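Maleylacetate reductase (Agrobacterium tumefaciens, PDB 3HL0) catalyses the NAD(H)-dependent reduction of maleylacetate to 3-oxoadipate, probably as a step in the breakdown of gamma-resorcylate. Local coordinates at residues M69-V73 and L130-E134. Numbering follows the deposited sequence. Where two conformers were deposited one is given.
Sequences MHTPV and LGQTE
P72 and T133 form a single beta bridge, flanked by two backbone hydrogen bonds: V73 N reaches T133 O at 2.9 Å, nearly in line with the carbonyl, while T133 N gives a longer bond (3.2 Å) to T71 O from well above that carbonyl's plane. P72 CA also leans on T133 O in a CA-H...O contact. T133 adds a third grip with its side chain. Its OG1 sits beside its own backbone N (chi1 -59°), which turns the hydroxyl to H70 O; it donates there at 2.8 Å and brushes H70 CB. A water adds a further tie, donating to both T71 O and Q132 OE1. The Q132 carboxamide oxygen also takes a hydrogen bond from R109 of helix 97-110. At the far end, in the conformer given, V73 CG2 lies obliquely across the E134 chain, 3.8 Å from E134 CB. P43 of the second subunit packs on P72 and T133. The bridge thus fastens the loop that leads into helix 73-85, whose N-cap position is P72, to the beta hairpin 129-134/137-142; the H70 side chain comes within about 5 Å of the bound NAD, in the dinucleotide-binding domain of the iron-containing alcohol dehydrogenase fold.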
HETATM    1  N   MSE A  69       8.268  -1.592  -1.253  1.00 15.67           N
HETATM    2  CA  MSE A  69       7.964  -2.091   0.102  1.00 16.82           C
HETATM    3  C   MSE A  69       9.020  -3.121   0.510  1.00 17.62           C
HETATM    4  O   MSE A  69       9.378  -3.988  -0.292  1.00 18.22           O
HETATM    5  CB  MSE A  69       6.553  -2.740   0.143  1.00 17.41           C
ATOM      6  N   HIS A  70       9.514  -2.986   1.743  1.00 18.25           N
ATOM      7  CA  HIS A  70      10.359  -3.989   2.405  1.00 19.13           C
ATOM      8  C   HIS A  70      11.789  -4.019   1.876  1.00 17.79           C
ATOM      9  O   HIS A  70      12.519  -4.971   2.162  1.00 18.17           O
ATOM     10  CB  HIS A  70       9.733  -5.399   2.325  1.00 19.65           C
ATOM     11  CG  HIS A  70       8.275  -5.434   2.666  1.00 25.36           C
ATOM     12  ND1 HIS A  70       7.783  -4.988   3.875  1.00 27.88           N
ATOM     13  CD2 HIS A  70       7.204  -5.893   1.968  1.00 27.60           C
ATOM     14  CE1 HIS A  70       6.470  -5.148   3.900  1.00 28.14           C
ATOM     15  NE2 HIS A  70       6.095  -5.695   2.756  1.00 28.82           N
ATOM     16  N   THR A  71      12.178  -2.984   1.126  1.00 15.59           N
ATOM     17  CA  THR A  71      13.578  -2.746   0.723  1.00 13.81           C
ATOM     18  C   THR A  71      14.218  -4.045   0.161  1.00 11.53           C
ATOM     19  O   THR A  71      15.209  -4.549   0.685  1.00 10.27           O
ATOM     20  CB  THR A  71      14.408  -2.119   1.895  1.00 14.33           C
ATOM     21  OG1 THR A  71      13.595  -1.151   2.599  1.00 17.47           O
ATOM     22  CG2 THR A  71      15.657  -1.407   1.392  1.00 14.93           C
ATOM     23  N   PRO A  72      13.658  -4.572  -0.936  1.00 11.36           N
ATOM     24  CA  PRO A  72      14.233  -5.818  -1.486  1.00 10.37           C
ATOM     25  C   PRO A  72      15.621  -5.575  -2.117  1.00 10.57           C
ATOM     26  O   PRO A  72      15.851  -4.556  -2.759  1.00  9.96           O
ATOM     27  CB  PRO A  72      13.187  -6.270  -2.517  1.00 11.33           C
ATOM     28  CG  PRO A  72      12.313  -5.071  -2.789  1.00 11.46           C
ATOM     29  CD  PRO A  72      12.568  -4.018  -1.758  1.00 11.70           C
ATOM     30  N   VAL A  73      16.540  -6.508  -1.901  0.60 10.73           N
ATOM     31  CA  VAL A  73      17.928  -6.342  -2.337  0.60 11.10           C
ATOM     32  C   VAL A  73      18.101  -6.101  -3.849  0.60 10.96           C
ATOM     33  O   VAL A  73      19.010  -5.376  -4.265  0.60 10.77           O
ATOM     34  CB  VAL A  73      18.806  -7.525  -1.793  0.60 11.22           C
ATOM     35  CG1 VAL A  73      20.215  -7.483  -2.337  0.60 12.24           C
ATOM     36  CG2 VAL A  73      18.835  -7.493  -0.271  0.60 12.19           C
ATOM     37  N   LEU A 130      18.238  -0.971   9.684  1.00 12.12           N
ATOM     38  CA  LEU A 130      17.823  -1.197   8.298  1.00 12.32           C
ATOM     39  C   LEU A 130      17.240  -2.614   8.139  1.00 11.86           C
ATOM     40  O   LEU A 130      17.897  -3.577   8.508  1.00 13.44           O
ATOM     41  CB  LEU A 130      19.030  -1.015   7.350  1.00 11.26           C
ATOM     42  CG  LEU A 130      18.798  -1.473   5.908  1.00 11.42           C
ATOM     43  CD1 LEU A 130      17.708  -0.651   5.184  1.00 12.39           C
ATOM     44  CD2 LEU A 130      20.140  -1.445   5.131  1.00 10.52           C
ATOM     45  N   GLY A 131      16.009  -2.703   7.631  1.00 12.98           N
ATOM     46  CA  GLY A 131      15.367  -3.975   7.254  1.00 12.77           C
ATOM     47  C   GLY A 131      15.411  -4.134   5.738  1.00 13.44           C
ATOM     48  O   GLY A 131      15.222  -3.164   4.999  1.00 13.27           O
ATOM     49  N   GLN A 132      15.714  -5.359   5.278  1.00 12.91           N
ATOM     50  CA  GLN A 132      15.774  -5.639   3.850  1.00 14.23           C
ATOM     51  C   GLN A 132      15.093  -6.976   3.580  1.00 15.31           C
ATOM     52  O   GLN A 132      14.868  -7.747   4.503  1.00 18.85           O
ATOM     53  CB  GLN A 132      17.226  -5.673   3.353  1.00 13.83           C
ATOM     54  CG  GLN A 132      18.009  -4.396   3.674  1.00 14.36           C
ATOM     55  CD  GLN A 132      19.437  -4.467   3.225  1.00 11.87           C
ATOM     56  OE1 GLN A 132      19.766  -4.179   2.065  1.00 12.77           O
ATOM     57  NE2 GLN A 132      20.316  -4.850   4.138  1.00 12.71           N
ATOM     58  N   THR A 133      14.732  -7.222   2.334  1.00 15.06           N
ATOM     59  CA  THR A 133      14.184  -8.520   1.953  1.00 14.14           C
ATOM     60  C   THR A 133      15.183  -9.130   1.005  1.00 14.15           C
ATOM     61  O   THR A 133      15.554  -8.519   0.016  1.00 13.88           O
ATOM     62  CB  THR A 133      12.804  -8.381   1.293  1.00 14.50           C
ATOM     63  OG1 THR A 133      11.932  -7.731   2.220  1.00 15.90           O
ATOM     64  CG2 THR A 133      12.203  -9.767   0.966  1.00 13.61           C
ATOM     65  N   GLU A 134      15.631 -10.334   1.332  1.00 15.06           N
ATOM     66  CA  GLU A 134      16.547 -11.053   0.477  1.00 16.69           C
ATOM     67  C   GLU A 134      16.086 -12.495   0.407  1.00 16.69           C
ATOM     68  O   GLU A 134      15.808 -13.095   1.443  1.00 15.97           O
ATOM     69  CB  GLU A 134      17.959 -10.981   1.047  1.00 17.54           C
ATOM     70  CG  GLU A 134      19.004 -11.490   0.064  1.00 21.59           C
ATOM     71  CD  GLU A 134      20.420 -11.145   0.482  1.00 27.02           C
ATOM     72  OE1 GLU A 134      20.609 -10.531   1.567  1.00 30.53           O
ATOM     73  OE2 GLU A 134      21.340 -11.503  -0.278  1.00 29.80           O
TER
HETATM   74  O   HOH W   1      18.028  -3.939   0.152  1.00  9.19           O
HETATM   75  O   HOH W   2      13.270  -1.402   4.979  1.00 28.95           O